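Penicillin-binding protein activator LpoA (Escherichia coli, PDB 6DR3) regulates peptidoglycan synthesis as an outer-membrane lipoprotein that activates the synthase PBP1a, this chain being its amino-terminal domain of TPR-like helical motifs. Local coordinates at residues N144-W149 / P213-N218; L176-V181 / A194-W199. All coordinates share one frame; numbering follows the deposited sequence.

Interaction 1 (N144-W149 / P213-N218); sequences NIDATW and PTQLVN
Asp146, on the middle of helix 138-153, takes hold of the start of the short helix 214-217 near the end of this all-helical, TPR-like domain. Pro213 occupies the N-cap position; a proline has no side-chain acceptor to offer, and the carboxylate of Asp146 reaches in from the neighbouring helix instead. Its OD1 accepts the backbone N-H of Thr214 at 2.8 Å, the donor lying well above the carboxylate plane. In one of the two conformers modelled for Thr214, its OG1 also reaches Asp146 OD2. Gln142, one turn earlier, bonds to OD1 as well; this and the Thr214 N-H probably limit the rotation of the carboxylate, and the nearby helix start would probably favour its negative charge.

The tightly packed part lies next to these polar bonds. There Trp149, with CG anti to its backbone N (chi1 -178°), presents one face of its indole to Leu216, whose CD1 sits over the six-membered ring, 3.8 Å from its centroid. The puckered ring of Pro213 adds its CB, 3.6 Å from Trp149 CB, and Ile145 CG2 packs on Pro213 CG at 4.0 Å. Trp182 of helix 170-185 meets the indole edge-to-face.

The looser side is polar and partly exposed, a place for Thr214 and the long side chain of Gln215. The glutamine passes along the indole, its CB 3.7 Å from Trp149 CD1, and a chi2 of 93° folds the amide back to helix 138-153, where Gln215 NE2 donates to Asp146 O at 2.9 Å, with the oxygen nearly in the amide plane.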
ATOM      1  N   ASN A 144       6.743  -3.974   1.716  1.00 22.16           N
ATOM      2  CA  ASN A 144       5.463  -4.369   2.294  1.00 22.00           C
ATOM      3  C   ASN A 144       5.627  -5.544   3.252  1.00 22.58           C
ATOM      4  O   ASN A 144       5.058  -5.548   4.352  1.00 17.42           O
ATOM      5  CB  ASN A 144       4.484  -4.715   1.168  1.00 23.65           C
ATOM      6  CG  ASN A 144       3.212  -5.371   1.669  1.00 26.21           C
ATOM      7  OD1 ASN A 144       3.226  -6.520   2.114  1.00 26.66           O
ATOM      8  ND2 ASN A 144       2.101  -4.651   1.584  1.00 25.11           N
ATOM      9  N   ILE A 145       6.402  -6.553   2.850  1.00 20.19           N
ATOM     10  CA  ILE A 145       6.614  -7.724   3.698  1.00 18.68           C
ATOM     11  C   ILE A 145       7.269  -7.321   5.014  1.00 17.44           C
ATOM     12  O   ILE A 145       6.873  -7.786   6.091  1.00 16.60           O
ATOM     13  CB  ILE A 145       7.448  -8.773   2.936  1.00 23.89           C
ATOM     14  CG1 ILE A 145       6.599  -9.391   1.820  1.00 19.90           C
ATOM     15  CG2 ILE A 145       7.978  -9.861   3.876  1.00 27.41           C
ATOM     16  CD1 ILE A 145       7.385 -10.200   0.821  1.00 19.23           C
ATOM     17  N   ASP A 146       8.277  -6.447   4.950  1.00 19.78           N
ATOM     18  CA  ASP A 146       8.977  -6.036   6.164  1.00 22.73           C
ATOM     19  C   ASP A 146       8.079  -5.230   7.090  1.00 22.87           C
ATOM     20  O   ASP A 146       8.214  -5.328   8.315  1.00 23.30           O
ATOM     21  CB  ASP A 146      10.222  -5.232   5.801  1.00 25.94           C
ATOM     22  CG  ASP A 146      11.282  -6.079   5.133  1.00 26.10           C
ATOM     23  OD1 ASP A 146      11.145  -7.322   5.141  1.00 25.86           O
ATOM     24  OD2 ASP A 146      12.255  -5.507   4.598  1.00 31.15           O
ATOM     25  N   ALA A 147       7.170  -4.426   6.532  1.00 24.88           N
ATOM     26  CA  ALA A 147       6.203  -3.719   7.365  1.00 23.38           C
ATOM     27  C   ALA A 147       5.234  -4.695   8.018  1.00 21.92           C
ATOM     28  O   ALA A 147       4.871  -4.529   9.188  1.00 20.31           O
ATOM     29  CB  ALA A 147       5.447  -2.686   6.532  1.00 23.10           C
ATOM     30  N   THR A 148       4.803  -5.720   7.278  1.00 23.88           N
ATOM     31  CA  THR A 148       3.961  -6.754   7.868  1.00 24.34           C
ATOM     32  C   THR A 148       4.663  -7.413   9.048  1.00 28.66           C
ATOM     33  O   THR A 148       4.041  -7.672  10.085  1.00 27.71           O
ATOM     34  CB  THR A 148       3.589  -7.803   6.817  1.00 21.38           C
ATOM     35  OG1 THR A 148       2.993  -7.163   5.680  1.00 21.35           O
ATOM     36  CG2 THR A 148       2.607  -8.818   7.390  1.00 23.88           C
ATOM     37  N   TRP A 149       5.964  -7.683   8.916  1.00 30.01           N
ATOM     38  CA  TRP A 149       6.675  -8.347  10.001  1.00 25.03           C
ATOM     39  C   TRP A 149       6.830  -7.433  11.210  1.00 21.87           C
ATOM     40  O   TRP A 149       6.667  -7.881  12.351  1.00 23.73           O
ATOM     41  CB  TRP A 149       8.046  -8.835   9.540  1.00 22.75           C
ATOM     42  CG  TRP A 149       8.739  -9.547  10.649  1.00 23.88           C
ATOM     43  CD1 TRP A 149       9.881  -9.166  11.291  1.00 24.12           C
ATOM     44  CD2 TRP A 149       8.302 -10.751  11.287  1.00 25.20           C
ATOM     45  NE1 TRP A 149      10.191 -10.070  12.279  1.00 21.87           N
ATOM     46  CE2 TRP A 149       9.236 -11.053  12.296  1.00 23.95           C
ATOM     47  CE3 TRP A 149       7.214 -11.610  11.094  1.00 23.90           C
ATOM     48  CZ2 TRP A 149       9.115 -12.176  13.109  1.00 27.51           C
ATOM     49  CZ3 TRP A 149       7.099 -12.725  11.901  1.00 26.49           C
ATOM     50  CH2 TRP A 149       8.043 -12.999  12.896  1.00 28.03           C
ATOM     51  N   PRO A 213      11.056 -11.770   5.534  1.00 24.27           N
ATOM     52  CA  PRO A 213      11.290 -10.440   6.097  1.00 26.18           C
ATOM     53  C   PRO A 213      12.778 -10.210   6.331  1.00 27.81           C
ATOM     54  O   PRO A 213      13.475 -11.072   6.874  1.00 24.95           O
ATOM     55  CB  PRO A 213      10.503 -10.462   7.410  1.00 24.26           C
ATOM     56  CG  PRO A 213       9.437 -11.477   7.192  1.00 24.00           C
ATOM     57  CD  PRO A 213      10.042 -12.520   6.300  1.00 25.03           C
ATOM     58  N   THR A 214      13.254  -9.043   5.903  0.78 25.24           N
ATOM     59  CA  THR A 214      14.659  -8.694   6.083  0.78 29.31           C
ATOM     60  C   THR A 214      15.088  -8.858   7.535  0.78 30.63           C
ATOM     61  O   THR A 214      16.219  -9.269   7.817  0.78 32.42           O
ATOM     62  CB  THR A 214      14.894  -7.258   5.610  0.78 34.20           C
ATOM     63  OG1 THR A 214      14.598  -7.164   4.210  0.78 32.49           O
ATOM     64  CG2 THR A 214      16.338  -6.821   5.854  0.78 40.03           C
ATOM     65  N   GLN A 215      14.193  -8.542   8.473  1.00 31.94           N
ATOM     66  CA  GLN A 215      14.549  -8.589   9.887  1.00 32.87           C
ATOM     67  C   GLN A 215      14.883 -10.006  10.332  1.00 29.12           C
ATOM     68  O   GLN A 215      15.643 -10.190  11.289  1.00 32.75           O
ATOM     69  CB  GLN A 215      13.408  -8.021  10.733  1.00 34.48           C
ATOM     70  CG  GLN A 215      12.968  -6.615  10.334  1.00 38.27           C
ATOM     71  CD  GLN A 215      11.819  -6.616   9.338  1.00 38.01           C
ATOM     72  OE1 GLN A 215      11.786  -7.424   8.409  1.00 30.73           O
ATOM     73  NE2 GLN A 215      10.866  -5.710   9.535  1.00 34.96           N
ATOM     74  N   LEU A 216      14.332 -11.015   9.658  1.00 30.14           N
ATOM     75  CA  LEU A 216      14.589 -12.403  10.020  1.00 37.23           C
ATOM     76  C   LEU A 216      15.781 -13.001   9.288  1.00 45.28           C
ATOM     77  O   LEU A 216      16.317 -14.022   9.737  1.00 46.11           O
ATOM     78  CB  LEU A 216      13.345 -13.256   9.745  1.00 32.15           C
ATOM     79  CG  LEU A 216      12.114 -12.897  10.581  1.00 25.65           C
ATOM     80  CD1 LEU A 216      10.896 -13.689  10.126  1.00 24.24           C
ATOM     81  CD2 LEU A 216      12.381 -13.129  12.063  1.00 27.92           C
ATOM     82  N   VAL A 217      16.210 -12.400   8.181  1.00 44.89           N
ATOM     83  CA  VAL A 217      17.389 -12.875   7.461  1.00 48.97           C
ATOM     84  C   VAL A 217      18.661 -12.255   8.020  1.00 55.83           C
ATOM     85  O   VAL A 217      19.639 -12.957   8.296  1.00 50.96           O
ATOM     86  CB  VAL A 217      17.235 -12.582   5.952  1.00 49.78           C
ATOM     87  CG1 VAL A 217      18.483 -13.010   5.183  1.00 52.87           C
ATOM     88  CG2 VAL A 217      16.005 -13.283   5.396  1.00 47.14           C
ATOM     89  N   ASN A 218      18.666 -10.936   8.202  1.00 75.16           N
ATOM     90  CA  ASN A 218      19.846 -10.217   8.683  1.00 91.20           C
ATOM     91  C   ASN A 218      19.814 -10.219  10.206  1.00 93.36           C
ATOM     92  O   ASN A 218      19.240  -9.333  10.840  1.00 98.99           O
ATOM     93  CB  ASN A 218      19.877  -8.802   8.117  1.00 95.32           C
ATOM     94  CG  ASN A 218      19.824  -8.778   6.600  1.00 96.30           C
ATOM     95  OD1 ASN A 218      20.085  -9.786   5.942  1.00 96.29           O
ATOM     96  ND2 ASN A 218      19.490  -7.623   6.037  1.00 96.44           N
TER

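Interaction 2 (L176-V181 / A194-W199); sequences LDLQRV and AGIADW
With CG anti to the backbone N in both residues, Leu178 (chi1 -177°) and Trp199 extend toward each other from neighbouring helices, and a chi2 of 83° turns the indole so that one face receives the leucine. Leu178 CB lies over the five-membered ring, 3.6 Å from its centroid, and the two methyls carry the contact across the rest of the ring system: Leu178 CD1 is 3.8 Å from Trp199 CD2, and Leu178 CD2 is 3.9 Å from Trp199 CH2. A branched aliphatic chain suits this place because it can spread over a broad aromatic surface.

Asp177 approaches the same indole at its edge. Its carboxylate is nearly coplanar with the ring, and OD2 comes within 3.4 Å of Trp199 CD1; the charge itself is met by a salt bridge to Arg202. The indole NE1 donates to Gly174 O, which helps to fix the ring's rotation and satisfies its one polar atom.

Farther along, the absence of a side chain at Gly195 lets Val181 come close to the backbone, its CG1 3.9 Å from Gly195 C. Ile196 adds an apolar flank, with CG1 4.2 Å from Leu178 CD1. The axes of the two segments approach to 10.1 Å and run at 163°, an antiparallel hairpin of consecutive helices, consistent with the TPR-like motifs described for this domain.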
ATOM      1  N   LEU A 176       0.417 -15.187  11.133  1.00 22.26           N
ATOM      2  CA  LEU A 176       0.284 -15.368  12.573  1.00 24.81           C
ATOM      3  C   LEU A 176       0.999 -16.626  13.046  1.00 22.37           C
ATOM      4  O   LEU A 176       1.463 -16.677  14.189  1.00 22.04           O
ATOM      5  CB  LEU A 176      -1.195 -15.418  12.959  1.00 28.03           C
ATOM      6  CG  LEU A 176      -1.983 -14.129  12.702  1.00 29.55           C
ATOM      7  CD1 LEU A 176      -3.460 -14.348  12.980  1.00 28.65           C
ATOM      8  CD2 LEU A 176      -1.446 -12.978  13.542  1.00 31.44           C
ATOM      9  N   ASP A 177       1.104 -17.644  12.189  1.00 21.61           N
ATOM     10  CA  ASP A 177       1.872 -18.827  12.557  1.00 23.23           C
ATOM     11  C   ASP A 177       3.356 -18.500  12.672  1.00 21.95           C
ATOM     12  O   ASP A 177       4.023 -18.946  13.611  1.00 21.20           O
ATOM     13  CB  ASP A 177       1.646 -19.940  11.536  1.00 28.67           C
ATOM     14  CG  ASP A 177       2.194 -21.272  12.004  1.00 29.41           C
ATOM     15  OD1 ASP A 177       1.481 -21.979  12.744  1.00 35.35           O
ATOM     16  OD2 ASP A 177       3.342 -21.602  11.646  1.00 30.38           O
ATOM     17  N   LEU A 178       3.891 -17.718  11.731  1.00 19.00           N
ATOM     18  CA  LEU A 178       5.293 -17.322  11.819  1.00 22.38           C
ATOM     19  C   LEU A 178       5.533 -16.444  13.038  1.00 21.16           C
ATOM     20  O   LEU A 178       6.582 -16.538  13.686  1.00 23.57           O
ATOM     21  CB  LEU A 178       5.718 -16.595  10.543  1.00 19.95           C
ATOM     22  CG  LEU A 178       7.187 -16.171  10.454  1.00 24.21           C
ATOM     23  CD1 LEU A 178       8.117 -17.374  10.542  1.00 23.41           C
ATOM     24  CD2 LEU A 178       7.441 -15.398   9.169  1.00 22.74           C
ATOM     25  N   GLN A 179       4.571 -15.575  13.359  1.00 23.55           N
ATOM     26  CA  GLN A 179       4.646 -14.794  14.589  1.00 29.30           C
ATOM     27  C   GLN A 179       4.858 -15.702  15.795  1.00 26.39           C
ATOM     28  O   GLN A 179       5.714 -15.437  16.646  1.00 28.95           O
ATOM     29  CB  GLN A 179       3.368 -13.968  14.750  1.00 33.20           C
ATOM     30  CG  GLN A 179       3.393 -12.975  15.898  1.00 34.09           C
ATOM     31  CD  GLN A 179       2.048 -12.299  16.101  1.00 34.20           C
ATOM     32  OE1 GLN A 179       1.005 -12.952  16.084  1.00 34.10           O
ATOM     33  NE2 GLN A 179       2.065 -10.985  16.281  1.00 29.93           N
ATOM     34  N   ARG A 180       4.081 -16.786  15.880  1.00 27.03           N
ATOM     35  CA  ARG A 180       4.225 -17.717  16.996  1.00 32.12           C
ATOM     36  C   ARG A 180       5.585 -18.400  16.975  1.00 26.90           C
ATOM     37  O   ARG A 180       6.212 -18.583  18.024  1.00 27.49           O
ATOM     38  CB  ARG A 180       3.106 -18.758  16.961  1.00 42.63           C
ATOM     39  CG  ARG A 180       1.801 -18.291  17.583  1.00 57.86           C
ATOM     40  CD  ARG A 180       1.387 -19.192  18.735  1.00 72.35           C
ATOM     41  NE  ARG A 180       2.400 -19.241  19.788  1.00 85.74           N
ATOM     42  CZ  ARG A 180       2.333 -20.028  20.858  1.00 97.18           C
ATOM     43  NH1 ARG A 180       1.299 -20.842  21.029  1.00101.05           N
ATOM     44  NH2 ARG A 180       3.303 -20.003  21.762  1.00100.61           N
ATOM     45  N   VAL A 181       6.053 -18.801  15.790  1.00 23.92           N
ATOM     46  CA  VAL A 181       7.406 -19.338  15.674  1.00 26.72           C
ATOM     47  C   VAL A 181       8.403 -18.362  16.276  1.00 29.47           C
ATOM     48  O   VAL A 181       9.364 -18.760  16.949  1.00 22.30           O
ATOM     49  CB  VAL A 181       7.732 -19.649  14.200  1.00 30.79           C
ATOM     50  CG1 VAL A 181       9.200 -20.038  14.031  1.00 29.74           C
ATOM     51  CG2 VAL A 181       6.828 -20.758  13.681  1.00 32.67           C
ATOM     52  N   ALA A 194      15.666 -22.887  11.815  1.00 28.25           N
ATOM     53  CA  ALA A 194      14.989 -24.129  11.453  1.00 31.56           C
ATOM     54  C   ALA A 194      13.475 -23.970  11.519  1.00 26.75           C
ATOM     55  O   ALA A 194      12.753 -24.493  10.662  1.00 26.42           O
ATOM     56  CB  ALA A 194      15.452 -25.260  12.370  1.00 36.55           C
ATOM     57  N   GLY A 195      12.977 -23.258  12.529  1.00 24.16           N
ATOM     58  CA  GLY A 195      11.547 -23.005  12.603  1.00 27.25           C
ATOM     59  C   GLY A 195      11.041 -22.211  11.415  1.00 25.00           C
ATOM     60  O   GLY A 195       9.932 -22.446  10.926  1.00 25.65           O
ATOM     61  N   ILE A 196      11.845 -21.263  10.929  1.00 24.52           N
ATOM     62  CA  ILE A 196      11.470 -20.506   9.739  1.00 24.70           C
ATOM     63  C   ILE A 196      11.450 -21.414   8.518  1.00 26.21           C
ATOM     64  O   ILE A 196      10.548 -21.327   7.677  1.00 28.34           O
ATOM     65  CB  ILE A 196      12.425 -19.313   9.544  1.00 25.06           C
ATOM     66  CG1 ILE A 196      12.221 -18.283  10.655  1.00 24.43           C
ATOM     67  CG2 ILE A 196      12.206 -18.657   8.177  1.00 25.89           C
ATOM     68  CD1 ILE A 196      13.316 -17.232  10.730  1.00 27.07           C
ATOM     69  N   ALA A 197      12.446 -22.296   8.397  1.00 26.37           N
ATOM     70  CA  ALA A 197      12.484 -23.205   7.257  1.00 25.20           C
ATOM     71  C   ALA A 197      11.268 -24.122   7.246  1.00 30.74           C
ATOM     72  O   ALA A 197      10.685 -24.377   6.184  1.00 32.71           O
ATOM     73  CB  ALA A 197      13.775 -24.023   7.282  1.00 29.31           C
ATOM     74  N   ASP A 198      10.867 -24.625   8.415  1.00 24.32           N
ATOM     75  CA  ASP A 198       9.676 -25.466   8.480  1.00 22.63           C
ATOM     76  C   ASP A 198       8.420 -24.660   8.175  1.00 21.64           C
ATOM     77  O   ASP A 198       7.510 -25.152   7.497  1.00 22.21           O
ATOM     78  CB  ASP A 198       9.570 -26.129   9.853  1.00 24.79           C
ATOM     79  CG  ASP A 198      10.614 -27.215  10.062  1.00 23.96           C
ATOM     80  OD1 ASP A 198      11.154 -27.734   9.061  1.00 25.08           O
ATOM     81  OD2 ASP A 198      10.886 -27.554  11.232  1.00 24.11           O
ATOM     82  N   TRP A 199       8.351 -23.416   8.658  1.00 21.21           N
ATOM     83  CA  TRP A 199       7.206 -22.568   8.342  1.00 23.98           C
ATOM     84  C   TRP A 199       7.086 -22.351   6.840  1.00 24.30           C
ATOM     85  O   TRP A 199       5.981 -22.391   6.286  1.00 20.90           O
ATOM     86  CB  TRP A 199       7.324 -21.224   9.064  1.00 22.20           C
ATOM     87  CG  TRP A 199       6.277 -20.240   8.643  1.00 26.52           C
ATOM     88  CD1 TRP A 199       4.997 -20.159   9.105  1.00 26.69           C
ATOM     89  CD2 TRP A 199       6.419 -19.199   7.667  1.00 26.12           C
ATOM     90  NE1 TRP A 199       4.331 -19.131   8.479  1.00 25.57           N
ATOM     91  CE2 TRP A 199       5.182 -18.528   7.590  1.00 28.92           C
ATOM     92  CE3 TRP A 199       7.471 -18.771   6.852  1.00 25.68           C
ATOM     93  CZ2 TRP A 199       4.970 -17.449   6.735  1.00 28.59           C
ATOM     94  CZ3 TRP A 199       7.256 -17.698   6.000  1.00 28.75           C
ATOM     95  CH2 TRP A 199       6.016 -17.051   5.949  1.00 29.10           C
TER

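How the interactions relate
From the N terminus, after the helices up to 123-132, the chain enters helix 138-153, which supplies one side of interaction 1, then helices 170-185 and 189-202, whose pairing is interaction 2. That second contact closes a short loop of 12 residues. Only afterwards does the chain return, at 213-218, to close the longer loop of 63 residues, so interaction 2 is nested inside interaction 1. The two centres lie about 13 Å apart and the contacts touch: Leu216 CB meets Ile196 CD1 at 4.1 Å. Helix 214-217 packs against both helix 138-153 and the hairpin 170-202, which also touch each other directly, Trp149 CZ3 lying 3.7 Å from Leu178 CG.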